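Local coordinates for protein putative isomerase YbhH (Escherichia coli, PDB 6OTV) that is of unknown specific function but probably acts as an isomerase of the PrpF family, at residues I63-V73 with V100-I110. Residues are numbered along the deposited sequence; the frame is centred on the assembly and turned at random.
Sequences ISRSSDPRADV and VGAFAIENGLI. With EDO (1,2-ethanediol), chain L.
Over one face of the Arg-65 guanidinium lies a methyl of Leu-109, CD2, 3.9 Å above the plane and displaced toward the rim. Gly-108 O and C1 of an ethanediol, probably from the crystallisation liquor, approach the same group obliquely; Gly-108 O is 3.0 Å from Arg-65 NH2, yet the angle is too poor for a hydrogen bond. Arg-65 N donates to ethanediol O1 (2.9 Å). The Phe-103 ring has Asn-107 ND2 over the centre of one face, while Ile-63 CG1 meets CD2 obliquely at 3.7 Å. That amide is fixed in rotation by a nearly straight bond (178°) from ND2 to Phe-103 O.

Ile-63 divides its branches: with CG2 anti to the backbone N (CG1 at chi1 -44°), CG2 meets Leu-109 CD1, whereas CD1 reaches Val-100 CG2, both at 3.7 Å. Val-73, the first residue of strand 73-80, packs CG1 on Ala-104 CB (3.7 Å) and on Leu-109 CB (4.0 Å). Positive phi at Gly-108, the C-prime residue, and the bonds Leu-109 N to Ala-104 O and Gly-108 N to Ile-105 O identify a Schellman motif, after which Leu-109 packs against Ile-63 and Val-73.

Helix 94-106 thus packs its C-terminal half, with the Leu-109 that follows it, against the antiparallel strands 59-65 and 73-80. Beside it, Asp-72 OD2 accepts a hydrogen bond from Arg-120 N, and OD1 forms a salt bridge with Arg-118 of the second subunit.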
ATOM      1  N   ILE A  63     -13.801  -4.293  13.157  1.00 33.96           N
ATOM      2  CA  ILE A  63     -12.353  -4.224  12.990  1.00 33.28           C
ATOM      3  C   ILE A  63     -11.765  -5.623  13.119  1.00 37.85           C
ATOM      4  O   ILE A  63     -12.204  -6.421  13.958  1.00 33.54           O
ATOM      5  CB  ILE A  63     -11.714  -3.273  14.022  1.00 29.34           C
ATOM      6  CG1 ILE A  63     -12.523  -1.974  14.148  1.00 28.44           C
ATOM      7  CG2 ILE A  63     -10.269  -2.984  13.658  1.00 28.19           C
ATOM      8  CD1 ILE A  63     -12.663  -1.202  12.862  1.00 32.56           C
ATOM      9  N   SER A  64     -10.754  -5.909  12.300  1.00 34.85           N
ATOM     10  CA  SER A  64     -10.050  -7.184  12.350  1.00 33.22           C
ATOM     11  C   SER A  64      -8.673  -7.001  11.731  1.00 40.35           C
ATOM     12  O   SER A  64      -8.399  -6.002  11.061  1.00 41.44           O
ATOM     13  CB  SER A  64     -10.823  -8.281  11.615  1.00 31.10           C
ATOM     14  OG  SER A  64     -10.754  -8.091  10.212  1.00 34.17           O
ATOM     15  N   ARG A  65      -7.805  -7.980  11.967  1.00 40.08           N
ATOM     16  CA  ARG A  65      -6.534  -8.016  11.258  1.00 40.00           C
ATOM     17  C   ARG A  65      -6.790  -8.155   9.764  1.00 36.24           C
ATOM     18  O   ARG A  65      -7.679  -8.895   9.336  1.00 34.93           O
ATOM     19  CB  ARG A  65      -5.667  -9.168  11.762  1.00 43.84           C
ATOM     20  CG  ARG A  65      -5.071  -8.928  13.140  1.00 52.96           C
ATOM     21  CD  ARG A  65      -4.108 -10.038  13.528  1.00 55.45           C
ATOM     22  NE  ARG A  65      -3.490  -9.793  14.828  1.00 60.49           N
ATOM     23  CZ  ARG A  65      -4.016 -10.173  15.989  1.00 61.47           C
ATOM     24  NH1 ARG A  65      -5.175 -10.817  16.016  1.00 60.99           N
ATOM     25  NH2 ARG A  65      -3.383  -9.905  17.123  1.00 61.94           N
ATOM     26  N   SER A  66      -6.015  -7.427   8.966  1.00 36.74           N
ATOM     27  CA  SER A  66      -6.315  -7.321   7.545  1.00 35.46           C
ATOM     28  C   SER A  66      -6.041  -8.628   6.812  1.00 43.60           C
ATOM     29  O   SER A  66      -5.029  -9.297   7.045  1.00 37.02           O
ATOM     30  CB  SER A  66      -5.503  -6.199   6.909  1.00 32.37           C
ATOM     31  OG  SER A  66      -5.776  -6.134   5.521  1.00 39.11           O
ATOM     32  N   SER A  67      -6.959  -8.984   5.913  1.00 46.15           N
ATOM     33  CA  SER A  67      -6.743 -10.084   4.984  1.00 45.54           C
ATOM     34  C   SER A  67      -5.813  -9.701   3.842  1.00 44.37           C
ATOM     35  O   SER A  67      -5.342 -10.588   3.122  1.00 44.34           O
ATOM     36  CB  SER A  67      -8.081 -10.555   4.408  1.00 47.62           C
ATOM     37  OG  SER A  67      -9.047 -10.718   5.430  1.00 66.37           O
ATOM     38  N   ASP A  68      -5.551  -8.410   3.657  1.00 35.63           N
ATOM     39  CA  ASP A  68      -4.698  -7.887   2.600  1.00 39.80           C
ATOM     40  C   ASP A  68      -3.295  -7.674   3.141  1.00 37.81           C
ATOM     41  O   ASP A  68      -3.134  -7.057   4.204  1.00 37.43           O
ATOM     42  CB  ASP A  68      -5.265  -6.571   2.068  1.00 33.78           C
ATOM     43  CG  ASP A  68      -4.599  -6.119   0.782  1.00 41.77           C
ATOM     44  OD1 ASP A  68      -3.363  -5.955   0.769  1.00 46.50           O
ATOM     45  OD2 ASP A  68      -5.315  -5.922  -0.223  1.00 44.83           O
ATOM     46  N   PRO A  69      -2.260  -8.172   2.459  1.00 43.82           N
ATOM     47  CA  PRO A  69      -0.889  -7.992   2.963  1.00 43.33           C
ATOM     48  C   PRO A  69      -0.424  -6.544   2.985  1.00 41.66           C
ATOM     49  O   PRO A  69       0.585  -6.248   3.638  1.00 48.16           O
ATOM     50  CB  PRO A  69      -0.045  -8.831   1.993  1.00 47.69           C
ATOM     51  CG  PRO A  69      -0.877  -8.922   0.751  1.00 52.73           C
ATOM     52  CD  PRO A  69      -2.299  -8.957   1.213  1.00 51.82           C
ATOM     53  N   ARG A  70      -1.124  -5.637   2.309  1.00 35.34           N
ATOM     54  CA  ARG A  70      -0.732  -4.236   2.268  1.00 36.45           C
ATOM     55  C   ARG A  70      -1.260  -3.428   3.446  1.00 39.81           C
ATOM     56  O   ARG A  70      -0.817  -2.289   3.640  1.00 33.45           O
ATOM     57  CB  ARG A  70      -1.204  -3.603   0.954  1.00 33.70           C
ATOM     58  CG  ARG A  70      -0.547  -4.211  -0.277  1.00 38.43           C
ATOM     59  CD  ARG A  70      -1.286  -3.846  -1.551  1.00 37.93           C
ATOM     60  NE  ARG A  70      -2.638  -4.395  -1.567  1.00 42.05           N
ATOM     61  CZ  ARG A  70      -3.471  -4.299  -2.596  1.00 48.87           C
ATOM     62  NH1 ARG A  70      -3.093  -3.674  -3.704  1.00 46.30           N
ATOM     63  NH2 ARG A  70      -4.685  -4.831  -2.519  1.00 45.02           N
ATOM     64  N   ALA A  71      -2.175  -3.978   4.240  1.00 33.16           N
ATOM     65  CA  ALA A  71      -2.781  -3.252   5.345  1.00 34.37           C
ATOM     66  C   ALA A  71      -2.525  -3.977   6.661  1.00 35.70           C
ATOM     67  O   ALA A  71      -2.196  -5.165   6.688  1.00 30.62           O
ATOM     68  CB  ALA A  71      -4.290  -3.075   5.134  1.00 30.52           C
ATOM     69  N   ASP A  72      -2.679  -3.239   7.761  1.00 36.64           N
ATOM     70  CA  ASP A  72      -2.577  -3.829   9.090  1.00 32.99           C
ATOM     71  C   ASP A  72      -3.926  -4.353   9.570  1.00 37.57           C
ATOM     72  O   ASP A  72      -4.033  -5.505   9.998  1.00 35.57           O
ATOM     73  CB  ASP A  72      -2.024  -2.806  10.090  1.00 28.29           C
ATOM     74  CG  ASP A  72      -0.691  -2.217   9.655  1.00 35.22           C
ATOM     75  OD1 ASP A  72       0.121  -2.945   9.046  1.00 34.69           O
ATOM     76  OD2 ASP A  72      -0.457  -1.020   9.918  1.00 33.67           O
ATOM     77  N   VAL A  73      -4.966  -3.526   9.499  1.00 27.70           N
ATOM     78  CA  VAL A  73      -6.286  -3.916   9.968  1.00 30.21           C
ATOM     79  C   VAL A  73      -7.302  -3.690   8.860  1.00 33.71           C
ATOM     80  O   VAL A  73      -7.125  -2.834   7.986  1.00 36.97           O
ATOM     81  CB  VAL A  73      -6.705  -3.153  11.246  1.00 31.00           C
ATOM     82  CG1 VAL A  73      -5.691  -3.369  12.356  1.00 38.38           C
ATOM     83  CG2 VAL A  73      -6.885  -1.676  10.957  1.00 27.74           C
ATOM     84  N   VAL A 100     -10.576   3.864  14.317  1.00 26.33           N
ATOM     85  CA  VAL A 100     -10.128   2.510  13.994  1.00 30.71           C
ATOM     86  C   VAL A 100      -8.715   2.270  14.514  1.00 32.50           C
ATOM     87  O   VAL A 100      -8.436   1.244  15.151  1.00 29.01           O
ATOM     88  CB  VAL A 100     -10.222   2.262  12.478  1.00 26.83           C
ATOM     89  CG1 VAL A 100      -9.574   0.932  12.112  1.00 30.74           C
ATOM     90  CG2 VAL A 100     -11.678   2.288  12.028  1.00 24.30           C
ATOM     91  N   GLY A 101      -7.805   3.213  14.257  1.00 24.75           N
ATOM     92  CA  GLY A 101      -6.411   3.011  14.629  1.00 24.93           C
ATOM     93  C   GLY A 101      -6.218   2.859  16.125  1.00 33.39           C
ATOM     94  O   GLY A 101      -5.522   1.950  16.586  1.00 30.76           O
ATOM     95  N   ALA A 102      -6.832   3.752  16.907  1.00 33.07           N
ATOM     96  CA  ALA A 102      -6.720   3.664  18.358  1.00 32.57           C
ATOM     97  C   ALA A 102      -7.368   2.391  18.885  1.00 32.18           C
ATOM     98  O   ALA A 102      -6.871   1.780  19.838  1.00 32.49           O
ATOM     99  CB  ALA A 102      -7.351   4.895  19.011  1.00 26.60           C
ATOM    100  N   PHE A 103      -8.480   1.976  18.277  1.00 32.46           N
ATOM    101  CA  PHE A 103      -9.134   0.744  18.700  1.00 31.40           C
ATOM    102  C   PHE A 103      -8.261  -0.469  18.401  1.00 33.28           C
ATOM    103  O   PHE A 103      -8.191  -1.405  19.206  1.00 35.27           O
ATOM    104  CB  PHE A 103     -10.496   0.617  18.019  1.00 33.92           C
ATOM    105  CG  PHE A 103     -11.254  -0.624  18.395  1.00 32.05           C
ATOM    106  CD1 PHE A 103     -12.031  -0.655  19.543  1.00 36.68           C
ATOM    107  CD2 PHE A 103     -11.198  -1.755  17.597  1.00 35.53           C
ATOM    108  CE1 PHE A 103     -12.734  -1.799  19.893  1.00 35.96           C
ATOM    109  CE2 PHE A 103     -11.900  -2.901  17.941  1.00 39.43           C
ATOM    110  CZ  PHE A 103     -12.669  -2.920  19.090  1.00 34.44           C
ATOM    111  N   ALA A 104      -7.586  -0.468  17.250  1.00 32.71           N
ATOM    112  CA  ALA A 104      -6.735  -1.598  16.893  1.00 32.44           C
ATOM    113  C   ALA A 104      -5.554  -1.724  17.847  1.00 37.69           C
ATOM    114  O   ALA A 104      -5.142  -2.839  18.191  1.00 31.38           O
ATOM    115  CB  ALA A 104      -6.249  -1.454  15.453  1.00 32.24           C
ATOM    116  N   ILE A 105      -5.005  -0.594  18.293  1.00 33.66           N
ATOM    117  CA  ILE A 105      -3.874  -0.633  19.214  1.00 27.18           C
ATOM    118  C   ILE A 105      -4.318  -1.113  20.591  1.00 35.17           C
ATOM    119  O   ILE A 105      -3.653  -1.948  21.216  1.00 35.28           O
ATOM    120  CB  ILE A 105      -3.196   0.747  19.281  1.00 33.02           C
ATOM    121  CG1 ILE A 105      -2.658   1.140  17.901  1.00 31.06           C
ATOM    122  CG2 ILE A 105      -2.078   0.741  20.311  1.00 30.47           C
ATOM    123  CD1 ILE A 105      -2.302   2.604  17.771  1.00 30.18           C
ATOM    124  N   GLU A 106      -5.450  -0.605  21.085  1.00 31.38           N
ATOM    125  CA  GLU A 106      -5.916  -1.010  22.408  1.00 32.86           C
ATOM    126  C   GLU A 106      -6.306  -2.483  22.464  1.00 35.31           C
ATOM    127  O   GLU A 106      -6.279  -3.074  23.549  1.00 36.02           O
ATOM    128  CB  GLU A 106      -7.100  -0.146  22.846  1.00 34.05           C
ATOM    129  CG  GLU A 106      -6.747   1.310  23.104  1.00 36.08           C
ATOM    130  CD  GLU A 106      -7.786   2.011  23.956  1.00 44.89           C
ATOM    131  OE1 GLU A 106      -7.969   1.607  25.122  1.00 48.84           O
ATOM    132  OE2 GLU A 106      -8.431   2.957  23.458  1.00 52.36           O
ATOM    133  N   ASN A 107      -6.659  -3.090  21.330  1.00 37.03           N
ATOM    134  CA  ASN A 107      -7.080  -4.486  21.289  1.00 35.50           C
ATOM    135  C   ASN A 107      -6.002  -5.407  20.723  1.00 36.53           C
ATOM    136  O   ASN A 107      -6.304  -6.540  20.332  1.00 39.30           O
ATOM    137  CB  ASN A 107      -8.377  -4.626  20.489  1.00 30.63           C
ATOM    138  CG  ASN A 107      -9.562  -3.973  21.181  1.00 35.99           C
ATOM    139  OD1 ASN A 107     -10.260  -4.609  21.971  1.00 45.50           O
ATOM    140  ND2 ASN A 107      -9.794  -2.696  20.888  1.00 28.28           N
ATOM    141  N   GLY A 108      -4.755  -4.944  20.663  1.00 38.51           N
ATOM    142  CA  GLY A 108      -3.646  -5.805  20.295  1.00 33.46           C
ATOM    143  C   GLY A 108      -3.603  -6.256  18.851  1.00 37.72           C
ATOM    144  O   GLY A 108      -2.946  -7.254  18.548  1.00 41.23           O
ATOM    145  N   LEU A 109      -4.283  -5.555  17.944  1.00 36.49           N
ATOM    146  CA  LEU A 109      -4.208  -5.890  16.528  1.00 33.62           C
ATOM    147  C   LEU A 109      -2.932  -5.385  15.867  1.00 37.81           C
ATOM    148  O   LEU A 109      -2.621  -5.810  14.749  1.00 40.47           O
ATOM    149  CB  LEU A 109      -5.424  -5.327  15.788  1.00 37.52           C
ATOM    150  CG  LEU A 109      -6.784  -5.800  16.301  1.00 39.02           C
ATOM    151  CD1 LEU A 109      -7.898  -5.194  15.473  1.00 32.07           C
ATOM    152  CD2 LEU A 109      -6.858  -7.317  16.286  1.00 38.18           C
ATOM    153  N   ILE A 110      -2.193  -4.494  16.526  1.00 34.04           N
ATOM    154  CA  ILE A 110      -0.936  -3.976  15.999  1.00 32.49           C
ATOM    155  C   ILE A 110      -0.125  -3.442  17.172  1.00 35.49           C
ATOM    156  O   ILE A 110      -0.680  -2.911  18.139  1.00 38.14           O
ATOM    157  CB  ILE A 110      -1.180  -2.891  14.920  1.00 40.97           C
ATOM    158  CG1 ILE A 110       0.147  -2.332  14.400  1.00 36.71           C
ATOM    159  CG2 ILE A 110      -2.072  -1.778  15.462  1.00 39.79           C
ATOM    160  CD1 ILE A 110      -0.011  -1.253  13.357  1.00 36.27           C
TER
HETATM  161  C1  EDO L 410      -9.055 -10.248  15.157  1.00 44.25           C
HETATM  162  O1  EDO L 410      -8.673 -10.038  13.792  1.00 37.80           O
HETATM  163  C2  EDO L 410     -10.453  -9.690  15.398  1.00 49.52           C
HETATM  164  O2  EDO L 410     -11.389 -10.325  14.518  1.00 44.85           O